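Local atomic coordinates of mRNA-binding protein PUF3 (Saccharomyces cerevisiae, PDB entry 3K49), a protein that binds the 3'-UTRs of mRNAs for mitochondrial proteins, promoting deadenylation and decay of COX17 mRNA and bringing its targets close to mitochondria for translation. Residues K27-H32 with E59-E64; H32-C37 with I70-D75; E200-I205 with F235-M240. One frame throughout, in Å; residues are numbered along the deposited sequence.

Interaction 1 of 3, residues K27-H32 with E59-E64; sequences KDIFGH and EVIFNE
Ile29 reaches Ile61 through its delta methyl, CD1 to CD1 at 3.9 Å, the two branched chains meeting aslant. With CG1 of Ile29 set between its own backbone N and carbonyl carbon (chi1 80°), the CG1-CD1 arm extends toward helix 55-65, Ile29 CG1 itself lying 4.0 Å from Ile61 CD1. Around this buried pair Met24 and Phe36 pack on Ile29, while Leu26 and Ser33 pack on Ile61. Phe30 is an outward-lying residue with its ring swung away from its backbone N (chi1 170°). That setting offers an edge to helix 55-65: Val60 CG1 lies near the ring plane, 3.5 Å from Phe30 CD1. The loop here runs into a type I beta turn from Ile29 to His32, closed by a bond from His32 N to Ile29 O of 2.7 Å, and His32 then serves as N-cap residue of helix 33-37. The turn thus leads into a short helix of Pumilio repeat 1, part of the all-helical stack of Puf repeats, with helix 55-65 alongside. Glu64, extended beyond CG, comes up to the same turn from one helical turn beyond Val60. Its OE2 stands only 3.0 Å from Phe30 O, two acceptors facing each other, a repulsive approach that the Ser33 hydroxyl, hydrogen-bonded to OE2 from the first turn of helix 33-37, probably helps to offset. At Gly31, the carbonyl O lies 3.6 Å from Glu64 OE1, and at His32 the backbone N is 3.8 Å from that same oxygen.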
loop_
_atom_site.group_PDB
_atom_site.type_symbol
_atom_site.label_atom_id
_atom_site.label_comp_id
_atom_site.label_asym_id
_atom_site.label_seq_id
_atom_site.Cartn_x
_atom_site.Cartn_y
_atom_site.Cartn_z
ATOM N N LYS A 27 -20.661 12.521 -32.882
ATOM C CA LYS A 27 -21.670 12.295 -33.907
ATOM C C LYS A 27 -21.019 12.025 -35.257
ATOM O O LYS A 27 -21.655 11.519 -36.173
ATOM C CB LYS A 27 -22.625 13.491 -34.007
ATOM C CG LYS A 27 -22.071 14.676 -34.788
ATOM C CD LYS A 27 -22.825 15.953 -34.443
ATOM C CE LYS A 27 -22.198 17.174 -35.098
ATOM N NZ LYS A 27 -22.335 18.382 -34.220
ATOM N N ASP A 28 -19.744 12.361 -35.376
ATOM C CA ASP A 28 -19.030 12.200 -36.635
ATOM C C ASP A 28 -18.535 10.770 -36.865
ATOM O O ASP A 28 -18.137 10.415 -37.975
ATOM C CB ASP A 28 -17.854 13.182 -36.691
ATOM C CG ASP A 28 -18.314 14.641 -36.740
ATOM O OD1 ASP A 28 -19.202 14.941 -37.565
ATOM O OD2 ASP A 28 -17.799 15.480 -35.960
ATOM N N ILE A 29 -18.564 9.947 -35.822
ATOM C CA ILE A 29 -17.937 8.640 -35.896
ATOM C C ILE A 29 -18.934 7.508 -35.785
ATOM O O ILE A 29 -18.533 6.374 -35.560
ATOM C CB ILE A 29 -16.850 8.466 -34.801
ATOM C CG1 ILE A 29 -17.484 8.126 -33.445
ATOM C CG2 ILE A 29 -15.999 9.732 -34.685
ATOM C CD1 ILE A 29 -16.525 8.265 -32.276
ATOM N N PHE A 30 -20.223 7.800 -35.950
ATOM C CA PHE A 30 -21.250 6.766 -35.791
ATOM C C PHE A 30 -20.986 5.499 -36.599
ATOM O O PHE A 30 -21.504 4.429 -36.268
ATOM C CB PHE A 30 -22.642 7.282 -36.107
ATOM C CG PHE A 30 -23.677 6.194 -36.179
ATOM C CD1 PHE A 30 -24.374 5.808 -35.045
ATOM C CD2 PHE A 30 -23.951 5.550 -37.385
ATOM C CE1 PHE A 30 -25.334 4.810 -35.110
ATOM C CE2 PHE A 30 -24.910 4.548 -37.458
ATOM C CZ PHE A 30 -25.605 4.177 -36.321
ATOM N N GLY A 31 -20.183 5.599 -37.650
ATOM C CA GLY A 31 -19.797 4.387 -38.348
ATOM C C GLY A 31 -18.848 3.462 -37.579
ATOM O O GLY A 31 -18.991 2.229 -37.610
ATOM N N HIS A 32 -17.897 4.065 -36.864
ATOM C CA HIS A 32 -16.645 3.394 -36.539
ATOM C C HIS A 32 -16.201 3.528 -35.090
ATOM O O HIS A 32 -15.018 3.753 -34.818
ATOM C CB HIS A 32 -15.559 3.937 -37.463
ATOM C CG HIS A 32 -15.996 4.053 -38.886
ATOM N ND1 HIS A 32 -15.234 3.646 -39.938
ATOM C CD2 HIS A 32 -17.103 4.553 -39.447
ATOM C CE1 HIS A 32 -15.859 3.880 -41.071
ATOM N NE2 HIS A 32 -17.001 4.430 -40.802
ATOM N N GLU A 59 -25.404 8.102 -25.570
ATOM C CA GLU A 59 -26.260 6.978 -25.951
ATOM C C GLU A 59 -25.836 6.391 -27.276
ATOM O O GLU A 59 -25.755 5.177 -27.426
ATOM C CB GLU A 59 -27.733 7.390 -26.057
ATOM C CG GLU A 59 -28.422 7.672 -24.722
ATOM C CD GLU A 59 -29.769 8.378 -24.899
ATOM O OE1 GLU A 59 -30.662 7.823 -25.592
ATOM O OE2 GLU A 59 -29.920 9.494 -24.347
ATOM N N VAL A 60 -25.557 7.259 -28.236
ATOM C CA VAL A 60 -25.278 6.787 -29.588
ATOM C C VAL A 60 -24.004 5.966 -29.636
ATOM O O VAL A 60 -23.967 4.918 -30.284
ATOM C CB VAL A 60 -25.267 7.930 -30.637
ATOM C CG1 VAL A 60 -24.669 7.452 -31.937
ATOM C CG2 VAL A 60 -26.687 8.433 -30.856
ATOM N N ILE A 61 -22.968 6.440 -28.951
ATOM C CA ILE A 61 -21.733 5.669 -28.812
ATOM C C ILE A 61 -21.984 4.357 -28.078
ATOM O O ILE A 61 -21.575 3.297 -28.540
ATOM C CB ILE A 61 -20.655 6.438 -28.045
ATOM C CG1 ILE A 61 -20.367 7.771 -28.734
ATOM C CG2 ILE A 61 -19.385 5.603 -27.966
ATOM C CD1 ILE A 61 -19.662 7.628 -30.075
ATOM N N PHE A 62 -22.673 4.430 -26.943
ATOM C CA PHE A 62 -22.898 3.240 -26.121
ATOM C C PHE A 62 -23.694 2.159 -26.834
ATOM O O PHE A 62 -23.308 0.992 -26.824
ATOM C CB PHE A 62 -23.597 3.590 -24.809
ATOM C CG PHE A 62 -23.849 2.402 -23.919
ATOM C CD1 PHE A 62 -25.040 1.696 -23.997
ATOM C CD2 PHE A 62 -22.886 1.997 -22.989
ATOM C CE1 PHE A 62 -25.273 0.599 -23.176
ATOM C CE2 PHE A 62 -23.107 0.907 -22.149
ATOM C CZ PHE A 62 -24.302 0.204 -22.245
ATOM N N ASN A 63 -24.817 2.533 -27.434
ATOM C CA ASN A 63 -25.673 1.544 -28.087
ATOM C C ASN A 63 -24.969 0.901 -29.277
ATOM O O ASN A 63 -25.349 -0.173 -29.748
ATOM C CB ASN A 63 -27.018 2.162 -28.485
ATOM C CG ASN A 63 -27.803 2.657 -27.280
ATOM O OD1 ASN A 63 -27.485 2.314 -26.137
ATOM N ND2 ASN A 63 -28.827 3.474 -27.525
ATOM N N GLU A 64 -23.913 1.560 -29.735
ATOM C CA GLU A 64 -23.113 1.040 -30.822
ATOM C C GLU A 64 -22.049 0.036 -30.352
ATOM O O GLU A 64 -21.794 -0.959 -31.026
ATOM C CB GLU A 64 -22.443 2.199 -31.561
ATOM C CG GLU A 64 -21.979 1.862 -32.966
ATOM C CD GLU A 64 -20.968 2.867 -33.495
ATOM O OE1 GLU A 64 -19.950 2.446 -34.105
ATOM O OE2 GLU A 64 -21.193 4.082 -33.283
#

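Interaction 2 of 3, residues H32-C37 with I70-D75; sequences HSLEFC and IELSND
Glu71 meets Leu34 at the outer margin of the contact, where the extended acid runs at about a right angle to the leucine and its OE1 comes to 4.2 Å from Leu34 CD2. The polar end of Glu71 is engaged elsewhere, with OE2 in a salt bridge to Lys38, so only the loose touch on the methyl belongs to this interface. Leu72, the next residue, does most of the joining. Its CG stands opposite the carbonyl carbon across the CA-CB bond (chi1 -66°), and the isobutyl fork reaches across to helix 33-37. Both prongs close on one methyl: Leu34 CD1 lies 3.6 Å from Leu72 CD1 and equally far from Leu72 CD2. The same fork rests against Cys37, whose CB is 4.0 Å from Leu72 CD2 and whose SG is 4.1 Å from Leu72 CD1. Helices 33-37 and 69-74 belong to Pumilio repeats 1 and 2, and their segments run nearly parallel, 17° apart with axes 11.2 Å from each other, as expected of equivalent short helices in adjacent units of a Puf repeat stack. Ile65 of helix 55-65 and Lys38 also pack against Leu72. With alanine in place of Leu72, a gap would probably open between Leu34 CD1, Cys37 CB and helix 69-74, leaving both side chains without their main apolar partner across the helices. At the end of the segment, Asp75 comes no nearer than a remote approach of OD2 to the carbonyl of Cys37. Asp75 OD2 is instead bonded to the backbone N atoms of Phe77 and Gly78, ahead of helix 79-88.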
loop_
_atom_site.group_PDB
_atom_site.type_symbol
_atom_site.label_atom_id
_atom_site.label_comp_id
_atom_site.label_asym_id
_atom_site.label_seq_id
_atom_site.Cartn_x
_atom_site.Cartn_y
_atom_site.Cartn_z
ATOM N N HIS A 32 -17.897 4.065 -36.864
ATOM C CA HIS A 32 -16.645 3.394 -36.539
ATOM C C HIS A 32 -16.201 3.528 -35.090
ATOM O O HIS A 32 -15.018 3.753 -34.818
ATOM C CB HIS A 32 -15.559 3.937 -37.463
ATOM C CG HIS A 32 -15.996 4.053 -38.886
ATOM N ND1 HIS A 32 -15.234 3.646 -39.938
ATOM C CD2 HIS A 32 -17.103 4.553 -39.447
ATOM C CE1 HIS A 32 -15.859 3.880 -41.071
ATOM N NE2 HIS A 32 -17.001 4.430 -40.802
ATOM N N SER A 33 -17.138 3.357 -34.163
ATOM C CA SER A 33 -16.834 3.537 -32.745
ATOM C C SER A 33 -15.848 2.483 -32.200
ATOM O O SER A 33 -14.837 2.828 -31.578
ATOM C CB SER A 33 -18.118 3.542 -31.921
ATOM O OG SER A 33 -18.971 4.593 -32.327
ATOM N N LEU A 34 -16.152 1.210 -32.437
ATOM C CA LEU A 34 -15.319 0.106 -31.969
ATOM C C LEU A 34 -13.885 0.271 -32.448
ATOM O O LEU A 34 -12.942 0.052 -31.700
ATOM C CB LEU A 34 -15.876 -1.226 -32.457
ATOM C CG LEU A 34 -15.328 -2.425 -31.691
ATOM C CD1 LEU A 34 -15.892 -2.407 -30.283
ATOM C CD2 LEU A 34 -15.659 -3.732 -32.399
ATOM N N GLU A 35 -13.731 0.698 -33.694
ATOM C CA GLU A 35 -12.412 0.909 -34.279
ATOM C C GLU A 35 -11.760 2.184 -33.741
ATOM O O GLU A 35 -10.544 2.331 -33.767
ATOM C CB GLU A 35 -12.529 0.944 -35.809
ATOM C CG GLU A 35 -11.390 1.637 -36.545
ATOM C CD GLU A 35 -11.828 2.179 -37.909
ATOM O OE1 GLU A 35 -12.697 1.556 -38.565
ATOM O OE2 GLU A 35 -11.307 3.242 -38.320
ATOM N N PHE A 36 -12.567 3.119 -33.257
ATOM C CA PHE A 36 -12.006 4.278 -32.563
ATOM C C PHE A 36 -11.540 3.920 -31.162
ATOM O O PHE A 36 -10.540 4.449 -30.677
ATOM C CB PHE A 36 -13.016 5.412 -32.492
ATOM C CG PHE A 36 -12.767 6.501 -33.493
ATOM C CD1 PHE A 36 -12.965 6.275 -34.846
ATOM C CD2 PHE A 36 -12.337 7.754 -33.081
ATOM C CE1 PHE A 36 -12.743 7.273 -35.774
ATOM C CE2 PHE A 36 -12.110 8.759 -34.005
ATOM C CZ PHE A 36 -12.312 8.513 -35.357
ATOM N N CYS A 37 -12.272 3.017 -30.519
ATOM C CA CYS A 37 -11.954 2.586 -29.171
ATOM C C CYS A 37 -10.691 1.727 -29.120
ATOM O O CYS A 37 -9.951 1.775 -28.132
ATOM C CB CYS A 37 -13.124 1.809 -28.571
ATOM S SG CYS A 37 -14.616 2.772 -28.331
ATOM N N ILE A 70 -17.308 -6.511 -23.429
ATOM C CA ILE A 70 -16.334 -7.473 -22.903
ATOM C C ILE A 70 -15.006 -7.363 -23.646
ATOM O O ILE A 70 -13.949 -7.235 -23.031
ATOM C CB ILE A 70 -16.826 -8.919 -23.041
ATOM C CG1 ILE A 70 -17.860 -9.243 -21.968
ATOM C CG2 ILE A 70 -15.648 -9.887 -22.962
ATOM C CD1 ILE A 70 -17.399 -8.890 -20.566
ATOM N N GLU A 71 -15.063 -7.400 -24.974
ATOM C CA GLU A 71 -13.856 -7.282 -25.790
ATOM C C GLU A 71 -13.087 -5.980 -25.549
ATOM O O GLU A 71 -11.870 -5.987 -25.353
ATOM C CB GLU A 71 -14.192 -7.429 -27.274
ATOM C CG GLU A 71 -12.986 -7.281 -28.179
ATOM C CD GLU A 71 -13.354 -7.213 -29.650
ATOM O OE1 GLU A 71 -14.537 -6.949 -29.967
ATOM O OE2 GLU A 71 -12.451 -7.424 -30.489
ATOM N N LEU A 72 -13.800 -4.861 -25.556
ATOM C CA LEU A 72 -13.183 -3.582 -25.224
ATOM C C LEU A 72 -12.589 -3.593 -23.823
ATOM O O LEU A 72 -11.513 -3.021 -23.582
ATOM C CB LEU A 72 -14.183 -2.432 -25.376
ATOM C CG LEU A 72 -14.623 -2.221 -26.829
ATOM C CD1 LEU A 72 -15.533 -1.012 -26.956
ATOM C CD2 LEU A 72 -13.392 -2.118 -27.755
ATOM N N SER A 73 -13.283 -4.241 -22.895
ATOM C CA SER A 73 -12.787 -4.296 -21.521
ATOM C C SER A 73 -11.408 -4.936 -21.485
ATOM O O SER A 73 -10.586 -4.589 -20.635
ATOM C CB SER A 73 -13.744 -5.058 -20.604
ATOM O OG SER A 73 -14.925 -4.308 -20.402
ATOM N N ASN A 74 -11.164 -5.863 -22.413
ATOM C CA ASN A 74 -9.891 -6.572 -22.497
ATOM C C ASN A 74 -8.836 -5.841 -23.317
ATOM O O ASN A 74 -7.666 -6.212 -23.310
ATOM C CB ASN A 74 -10.095 -7.964 -23.096
ATOM C CG ASN A 74 -10.942 -8.860 -22.219
ATOM O OD1 ASN A 74 -11.085 -8.621 -21.019
ATOM N ND2 ASN A 74 -11.507 -9.906 -22.810
ATOM N N ASP A 75 -9.243 -4.795 -24.024
ATOM C CA ASP A 75 -8.344 -4.128 -24.962
ATOM C C ASP A 75 -7.494 -3.047 -24.310
ATOM O O ASP A 75 -7.953 -2.321 -23.437
ATOM C CB ASP A 75 -9.123 -3.565 -26.147
ATOM C CG ASP A 75 -8.214 -2.960 -27.215
ATOM O OD1 ASP A 75 -8.015 -3.589 -28.293
ATOM O OD2 ASP A 75 -7.691 -1.851 -26.962
#

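Interaction 3 of 3, residues E200-I205 with F235-M240; sequences EDQESI and FTNKEM
The start of helix 238-252 lies against helix 199-207, with the CA atoms of Glu203 and Glu239 6.0 Å apart. The contact joins Pumilio repeats 5 and 6 at the surface of the Puf helical stack, and its centre is an N-cap asparagine that serves both sides. Asn237 holds its CG between the backbone N and the carbonyl carbon (chi1 48°), which turns OD1 back over the first turn of its own helix. There OD1 accepts from Met240 N at 2.9 Å and, weakly, from Glu239 N. With the oxygen committed to the cap, the amide's nitrogen faces the other helix: Asn237 ND2 donates to Gln202 OE1 at 2.6 Å, with an N-H...O angle of 149°. The acceptor lies close to the plane of the asparagine amide, yet the donor sits above the glutamine carbonyl plane, 68° out of it, so the bond misses the lone-pair directions of OE1. Gln202 NE2 is bonded to Gly197 O, and the glutamine amide is therefore gripped from both of its ends. The chain of Met240, bent at its second torsion and crossing Gln202 at about a right angle, lays its CE methyl 3.3 Å from the same OE1. Lys238 and Glu203 bring opposite charges near without forming a salt bridge; Lys238 NZ is 4.6 Å from Glu203 OE2. Next to this pair the aliphatic part of Glu239 does the packing, its CG resting 4.0 Å from Glu203 CA.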
loop_
_atom_site.group_PDB
_atom_site.type_symbol
_atom_site.label_atom_id
_atom_site.label_comp_id
_atom_site.label_asym_id
_atom_site.label_seq_id
_atom_site.Cartn_x
_atom_site.Cartn_y
_atom_site.Cartn_z
ATOM N N GLU A 200 -13.230 -8.604 15.561
ATOM C CA GLU A 200 -13.068 -10.050 15.570
ATOM C C GLU A 200 -12.180 -10.514 14.420
ATOM O O GLU A 200 -11.320 -11.380 14.598
ATOM C CB GLU A 200 -14.432 -10.744 15.497
ATOM C CG GLU A 200 -15.390 -10.347 16.624
ATOM C CD GLU A 200 -15.814 -8.879 16.556
ATOM O OE1 GLU A 200 -16.600 -8.518 15.643
ATOM O OE2 GLU A 200 -15.355 -8.092 17.418
ATOM N N ASP A 201 -12.391 -9.940 13.240
ATOM C CA ASP A 201 -11.536 -10.240 12.094
ATOM C C ASP A 201 -10.086 -9.933 12.436
ATOM O O ASP A 201 -9.198 -10.735 12.156
ATOM C CB ASP A 201 -11.948 -9.418 10.879
ATOM C CG ASP A 201 -13.329 -9.785 10.362
ATOM O OD1 ASP A 201 -13.685 -10.985 10.451
ATOM O OD2 ASP A 201 -14.048 -8.874 9.865
ATOM N N GLN A 202 -9.851 -8.769 13.039
ATOM C CA GLN A 202 -8.502 -8.362 13.427
ATOM C C GLN A 202 -7.895 -9.342 14.421
ATOM O O GLN A 202 -6.704 -9.621 14.373
ATOM C CB GLN A 202 -8.502 -6.947 14.007
ATOM C CG GLN A 202 -9.086 -5.906 13.075
ATOM C CD GLN A 202 -9.066 -4.513 13.662
ATOM O OE1 GLN A 202 -8.223 -4.186 14.491
ATOM N NE2 GLN A 202 -9.992 -3.682 13.225
ATOM N N GLU A 203 -8.724 -9.866 15.319
ATOM C CA GLU A 203 -8.272 -10.826 16.316
ATOM C C GLU A 203 -7.838 -12.101 15.606
ATOM O O GLU A 203 -6.751 -12.618 15.853
ATOM C CB GLU A 203 -9.373 -11.086 17.347
ATOM C CG GLU A 203 -8.967 -12.023 18.470
ATOM C CD GLU A 203 -10.080 -12.251 19.472
ATOM O OE1 GLU A 203 -11.173 -11.673 19.288
ATOM O OE2 GLU A 203 -9.863 -13.008 20.440
ATOM N N SER A 204 -8.683 -12.583 14.701
ATOM C CA SER A 204 -8.402 -13.796 13.933
ATOM C C SER A 204 -7.100 -13.701 13.141
ATOM O O SER A 204 -6.400 -14.695 12.942
ATOM C CB SER A 204 -9.564 -14.103 12.995
ATOM O OG SER A 204 -9.184 -15.058 12.018
ATOM N N ILE A 205 -6.773 -12.497 12.696
ATOM C CA ILE A 205 -5.573 -12.283 11.898
ATOM C C ILE A 205 -4.319 -12.154 12.759
ATOM O O ILE A 205 -3.262 -12.674 12.416
ATOM C CB ILE A 205 -5.703 -10.993 11.055
ATOM C CG1 ILE A 205 -6.626 -11.215 9.850
ATOM C CG2 ILE A 205 -4.327 -10.483 10.625
ATOM C CD1 ILE A 205 -6.857 -9.986 9.060
ATOM N N PHE A 235 -6.909 3.593 20.624
ATOM C CA PHE A 235 -8.349 3.696 20.452
ATOM C C PHE A 235 -8.892 2.345 19.985
ATOM O O PHE A 235 -10.066 2.032 20.180
ATOM C CB PHE A 235 -8.677 4.782 19.419
ATOM C CG PHE A 235 -9.968 5.514 19.683
ATOM C CD1 PHE A 235 -11.177 5.002 19.238
ATOM C CD2 PHE A 235 -9.969 6.718 20.372
ATOM C CE1 PHE A 235 -12.362 5.671 19.481
ATOM C CE2 PHE A 235 -11.151 7.392 20.619
ATOM C CZ PHE A 235 -12.349 6.867 20.172
ATOM N N THR A 236 -8.020 1.543 19.376
ATOM C CA THR A 236 -8.419 0.259 18.800
ATOM C C THR A 236 -8.679 -0.830 19.840
ATOM O O THR A 236 -8.847 -0.554 21.032
ATOM C CB THR A 236 -7.383 -0.265 17.776
ATOM O OG1 THR A 236 -6.097 -0.341 18.394
ATOM C CG2 THR A 236 -7.303 0.657 16.570
ATOM N N ASN A 237 -8.702 -2.073 19.367
ATOM C CA ASN A 237 -9.144 -3.208 20.172
ATOM C C ASN A 237 -8.103 -3.752 21.147
ATOM O O ASN A 237 -6.944 -3.337 21.140
ATOM C CB ASN A 237 -9.669 -4.332 19.268
ATOM C CG ASN A 237 -8.735 -4.638 18.110
ATOM O OD1 ASN A 237 -7.626 -5.131 18.305
ATOM N ND2 ASN A 237 -9.187 -4.354 16.892
ATOM N N LYS A 238 -8.536 -4.693 21.980
ATOM C CA LYS A 238 -7.678 -5.293 22.992
ATOM C C LYS A 238 -6.516 -6.068 22.369
ATOM O O LYS A 238 -5.463 -6.247 22.992
ATOM C CB LYS A 238 -8.501 -6.231 23.877
ATOM C CG LYS A 238 -9.105 -7.411 23.119
ATOM C CD LYS A 238 -9.812 -8.387 24.050
ATOM C CE LYS A 238 -10.360 -9.581 23.276
ATOM N NZ LYS A 238 -11.009 -10.582 24.170
ATOM N N GLU A 239 -6.714 -6.536 21.141
ATOM C CA GLU A 239 -5.726 -7.382 20.477
ATOM C C GLU A 239 -4.593 -6.547 19.882
ATOM O O GLU A 239 -3.418 -6.928 19.959
ATOM C CB GLU A 239 -6.393 -8.232 19.394
ATOM C CG GLU A 239 -5.451 -9.199 18.698
ATOM C CD GLU A 239 -4.918 -10.266 19.633
ATOM O OE1 GLU A 239 -5.425 -10.368 20.770
ATOM O OE2 GLU A 239 -3.993 -11.003 19.228
ATOM N N MET A 240 -4.942 -5.399 19.310
ATOM C CA MET A 240 -3.936 -4.481 18.784
ATOM C C MET A 240 -2.968 -4.043 19.882
ATOM O O MET A 240 -1.746 -4.163 19.734
ATOM C CB MET A 240 -4.594 -3.258 18.150
ATOM C CG MET A 240 -5.203 -3.520 16.783
ATOM S SD MET A 240 -3.973 -3.844 15.498
ATOM C CE MET A 240 -4.990 -3.747 14.015
#

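From the N terminus, the loop at 27-32 is met by helix 55-65 in interaction 1, which brings together the two ends of Pumilio repeat 1. Interaction 2 opens at His32, the residue both share, and reaches on to helix 69-74, so the two cross along the chain: the second starts before the first has closed and ends in repeat 2. They touch through a probable hydrogen bond between Glu64 and Ser33 and the packing of Ile29 on Phe36, and their centres lie 12 Å apart. Interaction 3 follows in series, joining repeats 5 and 6; its centre is 53 Å from that of interaction 1 and 46 Å from that of interaction 2, with no touch between them.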